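Local atomic coordinates of D-3-phosphoglycerate dehydrogenase-related protein (Vibrio cholerae, PDB entry 4S1V), a protein that probably catalyses the NAD-dependent oxidation or reduction of a D-2-hydroxyacid such as 3-phosphoglycerate, as a member of the D-isomer-specific 2-hydroxyacid dehydrogenase family. Residues Arg15-Phe20 and Asn295-Tyr300; Thr77-Asn82 and Val96-Gly101; Ser118-Ser123 and Gln134-Leu139. All blocks are in the same frame, centred on the assembly; numbering follows the deposited sequence.

From the N terminus, the chain leaves strand 3-6 and enters the loop holding residues 15-20, which meets helix 294-312 near the other end of the chain; contact 1 therefore closes a loop of almost the whole protein, and both other contacts fall within it. Contact 2 closes a short loop around helix 86-91, between the end of strand 73-76 and strand 95-98. Contact 3 follows in series, bringing the turn between helices 104-119 and 121-129 against residues 134-139, on the opposite side of the chain's centre from contact 2. Contacts 1 and 2 meet where Tyr-300 packs against Gly-78 and Ile-100. Contacts 1 and 3, about 34 Å apart between centres, both touch the second subunit.

Contact 1: residues Arg15-Phe20 and Asn295-Tyr300; sequences RGLNAF and NSYEIY
Glu-298 reaches off its helix and grips two successive backbone N-H groups with its carboxylate. OE2 accepts from Asn-18 N at 2.7 Å and OE1 from Ala-19 N at 2.9 Å; each oxygen uses its syn lone pair, so the carboxylate works as a two-pronged acceptor, which should hold its rotation. A bend at chi2 (-72°) carries it there from a CA-CB bond that does not aim at the loop. Ala-19 CB rests 3.5 Å from Glu-298 OE1, while the Asn-18 side chain crosses that of Glu-298 at about a right angle, its amide plane 29° from the carboxylate plane. Lys-294 forms a salt bridge to OE2, which would probably help keep the glutamate charged.

The apolar contact flanks this clasp. Leu-17 sends CD1 to CB of Tyr-297, 4.0 Å away, and meets the root of that side chain obliquely. Both residues also pack on Leu-141 of the second subunit, and Leu-17 and Ala-19 on Phe-301.

The clasp ties the loop between strands 3-6 and 27-30 to the C-terminal helix 294-312, which returns to pack on the N-terminal parallel sheet, as in other D-2-hydroxyacid dehydrogenases, whose substrate-binding domain is built from both chain ends.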
loop_
_atom_site.group_PDB
_atom_site.type_symbol
_atom_site.label_atom_id
_atom_site.label_comp_id
_atom_site.label_asym_id
_atom_site.label_seq_id
_atom_site.Cartn_x
_atom_site.Cartn_y
_atom_site.Cartn_z
ATOM N N ARG C 15 -4.284 -33.388 -18.980
ATOM C CA ARG C 15 -4.437 -34.798 -18.559
ATOM C C ARG C 15 -5.831 -35.091 -18.033
ATOM O O ARG C 15 -6.332 -36.201 -18.193
ATOM C CB ARG C 15 -3.441 -35.174 -17.450
ATOM C CG ARG C 15 -1.996 -35.332 -17.883
ATOM C CD ARG C 15 -1.105 -35.885 -16.768
ATOM N NE ARG C 15 -1.272 -35.230 -15.459
ATOM C CZ ARG C 15 -0.437 -35.396 -14.426
ATOM N NH1 ARG C 15 0.634 -36.174 -14.542
ATOM N NH2 ARG C 15 -0.663 -34.779 -13.271
ATOM N N GLY C 16 -6.437 -34.096 -17.389
ATOM C CA GLY C 16 -7.728 -34.254 -16.728
ATOM C C GLY C 16 -8.968 -33.985 -17.561
ATOM O O GLY C 16 -10.090 -34.131 -17.067
ATOM N N LEU C 17 -8.786 -33.583 -18.817
ATOM C CA LEU C 17 -9.924 -33.279 -19.693
ATOM C C LEU C 17 -10.604 -34.558 -20.183
ATOM O O LEU C 17 -9.956 -35.600 -20.289
ATOM C CB LEU C 17 -9.471 -32.453 -20.898
ATOM C CG LEU C 17 -8.729 -31.134 -20.664
ATOM C CD1 LEU C 17 -8.257 -30.566 -21.988
ATOM C CD2 LEU C 17 -9.598 -30.127 -19.921
ATOM N N ASN C 18 -11.903 -34.467 -20.491
ATOM C CA ASN C 18 -12.636 -35.555 -21.151
ATOM C C ASN C 18 -11.958 -35.964 -22.441
ATOM O O ASN C 18 -11.889 -37.148 -22.775
ATOM C CB ASN C 18 -14.078 -35.148 -21.477
ATOM C CG ASN C 18 -14.921 -34.931 -20.243
ATOM O OD1 ASN C 18 -14.658 -35.498 -19.186
ATOM N ND2 ASN C 18 -15.941 -34.096 -20.371
ATOM N N ALA C 19 -11.456 -34.967 -23.164
ATOM C CA ALA C 19 -10.816 -35.192 -24.449
ATOM C C ALA C 19 -9.551 -36.059 -24.362
ATOM O O ALA C 19 -9.172 -36.690 -25.345
ATOM C CB ALA C 19 -10.515 -33.864 -25.122
ATOM N N PHE C 20 -8.914 -36.094 -23.191
ATOM C CA PHE C 20 -7.681 -36.864 -23.006
ATOM C C PHE C 20 -7.876 -38.366 -23.207
ATOM O O PHE C 20 -6.953 -39.054 -23.643
ATOM C CB PHE C 20 -7.056 -36.589 -21.636
ATOM C CG PHE C 20 -5.583 -36.902 -21.562
ATOM C CD1 PHE C 20 -4.637 -36.015 -22.078
ATOM C CD2 PHE C 20 -5.136 -38.078 -20.965
ATOM C CE1 PHE C 20 -3.280 -36.297 -22.004
ATOM C CE2 PHE C 20 -3.778 -38.367 -20.887
ATOM C CZ PHE C 20 -2.850 -37.475 -21.403
ATOM N N ASN C 295 -14.453 -25.525 -20.818
ATOM C CA ASN C 295 -15.145 -25.807 -22.083
ATOM C C ASN C 295 -14.294 -25.527 -23.319
ATOM O O ASN C 295 -14.224 -26.349 -24.229
ATOM C CB ASN C 295 -16.464 -25.022 -22.177
ATOM C CG ASN C 295 -17.388 -25.288 -21.004
ATOM O OD1 ASN C 295 -17.678 -26.439 -20.671
ATOM N ND2 ASN C 295 -17.853 -24.219 -20.366
ATOM N N SER C 296 -13.656 -24.359 -23.341
ATOM C CA SER C 296 -12.703 -23.998 -24.398
ATOM C C SER C 296 -11.594 -25.055 -24.614
ATOM O O SER C 296 -11.343 -25.477 -25.748
ATOM C CB SER C 296 -12.099 -22.624 -24.100
ATOM O OG SER C 296 -11.235 -22.214 -25.142
ATOM N N TYR C 297 -10.950 -25.478 -23.528
ATOM C CA TYR C 297 -9.945 -26.554 -23.575
ATOM C C TYR C 297 -10.511 -27.898 -24.046
ATOM O O TYR C 297 -9.824 -28.639 -24.756
ATOM C CB TYR C 297 -9.260 -26.734 -22.217
ATOM C CG TYR C 297 -7.927 -26.007 -22.050
ATOM C CD1 TYR C 297 -7.727 -24.720 -22.572
ATOM C CD2 TYR C 297 -6.876 -26.600 -21.334
ATOM C CE1 TYR C 297 -6.509 -24.058 -22.408
ATOM C CE2 TYR C 297 -5.665 -25.944 -21.154
ATOM C CZ TYR C 297 -5.482 -24.672 -21.690
ATOM O OH TYR C 297 -4.274 -24.017 -21.518
ATOM N N GLU C 298 -11.745 -28.224 -23.657
ATOM C CA GLU C 298 -12.342 -29.477 -24.131
ATOM C C GLU C 298 -12.497 -29.442 -25.655
ATOM O O GLU C 298 -12.184 -30.429 -26.336
ATOM C CB GLU C 298 -13.675 -29.805 -23.443
ATOM C CG GLU C 298 -13.583 -30.223 -21.979
ATOM C CD GLU C 298 -12.993 -31.611 -21.736
ATOM O OE1 GLU C 298 -12.558 -32.295 -22.685
ATOM O OE2 GLU C 298 -12.965 -32.023 -20.558
ATOM N N ILE C 299 -12.946 -28.297 -26.179
ATOM C CA ILE C 299 -13.108 -28.096 -27.621
ATOM C C ILE C 299 -11.757 -28.187 -28.338
ATOM O O ILE C 299 -11.607 -28.944 -29.303
ATOM C CB ILE C 299 -13.818 -26.749 -27.917
ATOM C CG1 ILE C 299 -15.299 -26.824 -27.506
ATOM C CG2 ILE C 299 -13.676 -26.351 -29.380
ATOM C CD1 ILE C 299 -15.885 -25.496 -27.076
ATOM N N TYR C 300 -10.775 -27.425 -27.856
ATOM C CA TYR C 300 -9.439 -27.410 -28.455
ATOM C C TYR C 300 -8.838 -28.798 -28.586
ATOM O O TYR C 300 -8.351 -29.185 -29.649
ATOM C CB TYR C 300 -8.474 -26.550 -27.637
ATOM C CG TYR C 300 -8.588 -25.075 -27.888
ATOM C CD1 TYR C 300 -8.730 -24.568 -29.183
ATOM C CD2 TYR C 300 -8.525 -24.180 -26.836
ATOM C CE1 TYR C 300 -8.827 -23.203 -29.407
ATOM C CE2 TYR C 300 -8.616 -22.815 -27.051
ATOM C CZ TYR C 300 -8.769 -22.332 -28.330
ATOM O OH TYR C 300 -8.851 -20.975 -28.514
#

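Contact 2: residues Thr77-Asn82 and Val96-Gly101; sequences TGKVSN and VLEGIG
Gly-78 and Ile-100 bring their CA atoms to 4.4 Å where the two segments pass, and the direct backbone hydrogen bond between the segments runs from Gly-99 N to Gly-78 O at 3.0 Å. A water adds a second backbone link: it accepts from Gly-78 N and donates to Ile-100 O.

The main side-chain link is made by Glu-98. OE1 accepts from Val-80 N at 2.9 Å in a nearly straight bond (168°), met almost along the C-O axis of the carboxylate. Chi1 of 54° sets CG between the backbone N and carbonyl carbon, and from there the extended chain runs out across the loop; on the way, CB comes 3.5 Å from Gly-78 O.

Strands 73-76 and 95-98 are parallel neighbours in the five-stranded N-terminal sheet, joined through helix 86-91 in a beta-alpha-beta crossover, and the contact lies at their C-terminal ends. From Gly-78 on, the chain turns out of the sheet, and a single backbone bond is supplemented by a water and a carboxylate.

Aliphatic carbons also lie against OE1: Val-80 CG2 and Lys-79 CB, each 3.5 Å from it. The ammonium of Lys-79 stands farther off, its NZ 4.8 Å from Glu-98 OE2, which may add a weak attraction, though the charged atoms are not in contact. Earlier in the strand, Val-80 CG1 meets Val-96 CG1 at 3.8 Å, and Val-86 of helix 86-91 packs against both valines. Arg-55 also hydrogen-bonds to Lys-79 O.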
loop_
_atom_site.group_PDB
_atom_site.type_symbol
_atom_site.label_atom_id
_atom_site.label_comp_id
_atom_site.label_asym_id
_atom_site.label_seq_id
_atom_site.Cartn_x
_atom_site.Cartn_y
_atom_site.Cartn_z
ATOM N N THR C 77 -4.079 -26.836 -31.877
ATOM C CA THR C 77 -5.328 -26.435 -31.234
ATOM C C THR C 77 -5.738 -25.118 -31.884
ATOM O O THR C 77 -4.923 -24.185 -31.974
ATOM C CB THR C 77 -5.173 -26.217 -29.719
ATOM O OG1 THR C 77 -4.034 -25.382 -29.462
ATOM C CG2 THR C 77 -5.034 -27.566 -28.977
ATOM N N GLY C 78 -6.979 -25.051 -32.358
ATOM C CA GLY C 78 -7.444 -23.887 -33.101
ATOM C C GLY C 78 -6.752 -23.836 -34.449
ATOM O O GLY C 78 -6.223 -24.845 -34.917
ATOM N N LYS C 79 -6.740 -22.660 -35.065
ATOM C CA LYS C 79 -6.153 -22.496 -36.388
ATOM C C LYS C 79 -4.680 -22.110 -36.292
ATOM O O LYS C 79 -4.231 -21.612 -35.261
ATOM C CB LYS C 79 -6.926 -21.441 -37.189
ATOM C CG LYS C 79 -8.383 -21.781 -37.484
ATOM C CD LYS C 79 -9.166 -20.516 -37.820
ATOM C CE LYS C 79 -10.621 -20.809 -38.164
ATOM N NZ LYS C 79 -10.755 -21.529 -39.465
ATOM N N VAL C 80 -3.935 -22.352 -37.372
ATOM C CA VAL C 80 -2.542 -21.904 -37.481
ATOM C C VAL C 80 -2.458 -20.366 -37.494
ATOM O O VAL C 80 -3.407 -19.685 -37.897
ATOM C CB VAL C 80 -1.827 -22.494 -38.729
ATOM C CG1 VAL C 80 -1.762 -24.015 -38.648
ATOM C CG2 VAL C 80 -2.503 -22.052 -40.022
ATOM N N SER C 81 -1.341 -19.823 -37.022
ATOM C CA SER C 81 -1.103 -18.383 -37.125
ATOM C C SER C 81 0.387 -18.093 -37.052
ATOM O O SER C 81 1.207 -18.967 -37.342
ATOM C CB SER C 81 -1.829 -17.581 -36.019
ATOM O OG SER C 81 -1.662 -18.153 -34.740
ATOM N N ASN C 82 0.723 -16.867 -36.661
ATOM C CA ASN C 82 2.091 -16.363 -36.695
ATOM C C ASN C 82 3.221 -17.242 -36.143
ATOM O O ASN C 82 4.376 -17.053 -36.492
ATOM C CB ASN C 82 2.121 -14.970 -36.044
ATOM C CG ASN C 82 1.205 -13.980 -36.746
ATOM O OD1 ASN C 82 1.364 -13.702 -37.937
ATOM N ND2 ASN C 82 0.237 -13.448 -36.014
ATOM N N VAL C 96 0.870 -30.661 -40.920
ATOM C CA VAL C 96 0.233 -29.766 -39.959
ATOM C C VAL C 96 -1.283 -29.839 -40.114
ATOM O O VAL C 96 -1.827 -29.497 -41.163
ATOM C CB VAL C 96 0.713 -28.310 -40.126
ATOM C CG1 VAL C 96 -0.046 -27.374 -39.189
ATOM C CG2 VAL C 96 2.208 -28.218 -39.862
ATOM N N LEU C 97 -1.956 -30.297 -39.067
ATOM C CA LEU C 97 -3.419 -30.316 -39.048
ATOM C C LEU C 97 -3.945 -29.282 -38.049
ATOM O O LEU C 97 -3.372 -29.099 -36.970
ATOM C CB LEU C 97 -3.943 -31.721 -38.714
ATOM C CG LEU C 97 -3.634 -32.863 -39.700
ATOM C CD1 LEU C 97 -3.984 -34.230 -39.111
ATOM C CD2 LEU C 97 -4.369 -32.656 -41.019
ATOM N N GLU C 98 -5.032 -28.605 -38.412
ATOM C CA GLU C 98 -5.614 -27.609 -37.517
ATOM C C GLU C 98 -6.979 -27.988 -36.961
ATOM O O GLU C 98 -7.745 -28.718 -37.604
ATOM C CB GLU C 98 -5.604 -26.197 -38.121
ATOM C CG GLU C 98 -6.240 -26.020 -39.489
ATOM C CD GLU C 98 -6.221 -24.564 -39.948
ATOM O OE1 GLU C 98 -5.438 -23.759 -39.398
ATOM O OE2 GLU C 98 -6.995 -24.214 -40.861
ATOM N N GLY C 99 -7.267 -27.493 -35.762
ATOM C CA GLY C 99 -8.521 -27.783 -35.088
ATOM C C GLY C 99 -9.533 -26.656 -35.194
ATOM O O GLY C 99 -9.584 -25.926 -36.195
ATOM N N ILE C 100 -10.343 -26.527 -34.149
ATOM C CA ILE C 100 -11.405 -25.545 -34.102
ATOM C C ILE C 100 -11.361 -24.892 -32.730
ATOM O O ILE C 100 -10.853 -25.488 -31.779
ATOM C CB ILE C 100 -12.798 -26.182 -34.339
ATOM C CG1 ILE C 100 -13.093 -27.267 -33.286
ATOM C CG2 ILE C 100 -12.912 -26.731 -35.763
ATOM C CD1 ILE C 100 -14.527 -27.781 -33.266
ATOM N N GLY C 101 -11.910 -23.688 -32.630
ATOM C CA GLY C 101 -11.898 -22.938 -31.373
ATOM C C GLY C 101 -13.154 -22.119 -31.171
ATOM O O GLY C 101 -13.852 -21.790 -32.135
HETATM O O HOH W 1 -8.786 -27.443 -31.593
#

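Contact 3: residues Ser118-Ser123 and Gln134-Leu139; sequences SRHLPS and QQNGGL
The imidazole of His-120 has one face covered by Leu-139, whose CB sits 3.9 Å from the ring centroid and only 6° off the ring normal, a CH-pi contact. CD1 of the same leucine reaches on to His-120 ND1, at 3.6 Å, and runs up beside Ser-123 OG. Asn-136 approaches the ring obliquely: its ND2 is 3.7 Å from His-120 CD2, and the amide plane stands nearly perpendicular to the ring (87°). That amide has polar work elsewhere. OD1 accepts from Leu-139 N at 2.9 Å in an Asx motif that curls residues 136-139 into a tight turn, with Gly-137 and Gly-138 at positive phi, while ND2 donates to Gly-140 O. Chi1 of 67° tucks CG back over its own backbone and so puts OD1 within range of that N-H.

Farther along the chain, Ser-123 CB packs 3.3 Å from Asn-136 O. His-120 itself closes helix 104-119 with a Schellman motif and stands at the N-cap position of helix 121-129, so the loop packs on the joint between two helices. Gln-135 NE2 donates to Tyr-10 O of the second subunit, and Arg-119 bonds to Ala-105 and Gly-290 of that subunit.

Across the contact the direct touches are van der Waals and CH-pi; for the polar link, a water lies in the ring plane 2.9 Å from His-120 NE2, and this water donates to Leu-139 O. Packing over the face and a water at the edge together should restrain the imidazole's rotation.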
loop_
_atom_site.group_PDB
_atom_site.type_symbol
_atom_site.label_atom_id
_atom_site.label_comp_id
_atom_site.label_asym_id
_atom_site.label_seq_id
_atom_site.Cartn_x
_atom_site.Cartn_y
_atom_site.Cartn_z
ATOM N N SER C 118 -12.390 -1.683 -14.030
ATOM C CA SER C 118 -13.293 -0.575 -13.729
ATOM C C SER C 118 -13.500 -0.431 -12.235
ATOM O O SER C 118 -13.577 0.680 -11.727
ATOM C CB SER C 118 -14.644 -0.761 -14.418
ATOM O OG SER C 118 -14.509 -0.642 -15.819
ATOM N N ARG C 119 -13.575 -1.551 -11.526
ATOM C CA ARG C 119 -13.914 -1.481 -10.113
ATOM C C ARG C 119 -12.733 -1.690 -9.170
ATOM O O ARG C 119 -12.928 -1.762 -7.956
ATOM C CB ARG C 119 -15.090 -2.413 -9.789
ATOM C CG ARG C 119 -16.373 -2.096 -10.557
ATOM C CD ARG C 119 -17.016 -0.765 -10.156
ATOM N NE ARG C 119 -17.598 -0.818 -8.816
ATOM C CZ ARG C 119 -18.875 -1.074 -8.542
ATOM N NH1 ARG C 119 -19.757 -1.287 -9.515
ATOM N NH2 ARG C 119 -19.274 -1.095 -7.280
ATOM N N HIS C 120 -11.518 -1.739 -9.733
ATOM C CA HIS C 120 -10.272 -1.976 -8.984
ATOM C C HIS C 120 -10.326 -3.215 -8.150
ATOM O O HIS C 120 -9.794 -3.262 -7.039
ATOM C CB HIS C 120 -9.899 -0.773 -8.121
ATOM C CG HIS C 120 -9.762 0.507 -8.899
ATOM N ND1 HIS C 120 -8.889 0.643 -9.911
ATOM C CD2 HIS C 120 -10.423 1.728 -8.777
ATOM C CE1 HIS C 120 -8.982 1.891 -10.414
ATOM N NE2 HIS C 120 -9.926 2.552 -9.718
ATOM N N LEU C 121 -10.968 -4.242 -8.695
ATOM C CA LEU C 121 -11.274 -5.436 -7.931
ATOM C C LEU C 121 -10.043 -6.186 -7.363
ATOM O O LEU C 121 -10.045 -6.537 -6.177
ATOM C CB LEU C 121 -12.183 -6.353 -8.753
ATOM C CG LEU C 121 -12.879 -7.475 -7.995
ATOM C CD1 LEU C 121 -13.804 -6.914 -6.920
ATOM C CD2 LEU C 121 -13.614 -8.371 -8.984
ATOM N N PRO C 122 -8.987 -6.416 -8.183
ATOM C CA PRO C 122 -7.857 -7.185 -7.638
ATOM C C PRO C 122 -7.141 -6.498 -6.465
ATOM O O PRO C 122 -6.798 -7.166 -5.487
ATOM C CB PRO C 122 -6.906 -7.335 -8.840
ATOM C CG PRO C 122 -7.744 -7.063 -10.049
ATOM C CD PRO C 122 -8.762 -6.057 -9.599
ATOM N N SER C 123 -6.939 -5.182 -6.560
ATOM C CA SER C 123 -6.285 -4.412 -5.494
ATOM C C SER C 123 -7.130 -4.361 -4.224
ATOM O O SER C 123 -6.597 -4.463 -3.126
ATOM C CB SER C 123 -5.975 -2.981 -5.951
ATOM O OG SER C 123 -5.270 -2.985 -7.173
ATOM N N GLN C 134 -11.475 -2.323 2.544
ATOM C CA GLN C 134 -11.915 -1.379 1.507
ATOM C C GLN C 134 -10.810 -0.391 1.086
ATOM O O GLN C 134 -11.045 0.809 0.957
ATOM C CB GLN C 134 -13.201 -0.654 1.952
ATOM C CG GLN C 134 -14.043 -0.112 0.808
ATOM C CD GLN C 134 -15.425 0.330 1.252
ATOM O OE1 GLN C 134 -15.662 1.517 1.461
ATOM N NE2 GLN C 134 -16.346 -0.622 1.393
ATOM N N GLN C 135 -9.604 -0.912 0.879
ATOM C CA GLN C 135 -8.485 -0.115 0.367
ATOM C C GLN C 135 -8.032 -0.760 -0.931
ATOM O O GLN C 135 -8.244 -1.956 -1.143
ATOM C CB GLN C 135 -7.301 -0.081 1.359
ATOM C CG GLN C 135 -7.565 0.562 2.719
ATOM C CD GLN C 135 -7.999 2.017 2.627
ATOM O OE1 GLN C 135 -7.556 2.760 1.752
ATOM N NE2 GLN C 135 -8.870 2.432 3.538
ATOM N N ASN C 136 -7.402 0.024 -1.796
ATOM C CA ASN C 136 -6.968 -0.486 -3.091
ATOM C C ASN C 136 -5.623 0.089 -3.553
ATOM O O ASN C 136 -5.303 0.059 -4.742
ATOM C CB ASN C 136 -8.060 -0.256 -4.142
ATOM C CG ASN C 136 -8.286 1.214 -4.448
ATOM O OD1 ASN C 136 -7.597 2.091 -3.920
ATOM N ND2 ASN C 136 -9.257 1.493 -5.317
ATOM N N GLY C 137 -4.843 0.608 -2.605
ATOM C CA GLY C 137 -3.542 1.203 -2.911
ATOM C C GLY C 137 -3.628 2.619 -3.452
ATOM O O GLY C 137 -2.826 3.011 -4.293
ATOM N N GLY C 138 -4.603 3.388 -2.973
ATOM C CA GLY C 138 -4.739 4.791 -3.345
ATOM C C GLY C 138 -5.275 5.036 -4.749
ATOM O O GLY C 138 -5.049 6.104 -5.328
ATOM N N LEU C 139 -5.995 4.063 -5.298
ATOM C CA LEU C 139 -6.556 4.204 -6.648
ATOM C C LEU C 139 -7.915 4.925 -6.652
ATOM O O LEU C 139 -8.444 5.268 -7.718
ATOM C CB LEU C 139 -6.663 2.838 -7.340
ATOM C CG LEU C 139 -5.369 2.056 -7.600
ATOM C CD1 LEU C 139 -5.670 0.754 -8.331
ATOM C CD2 LEU C 139 -4.369 2.890 -8.392
HETATM O O HOH W 2 -10.239 5.424 -10.304
#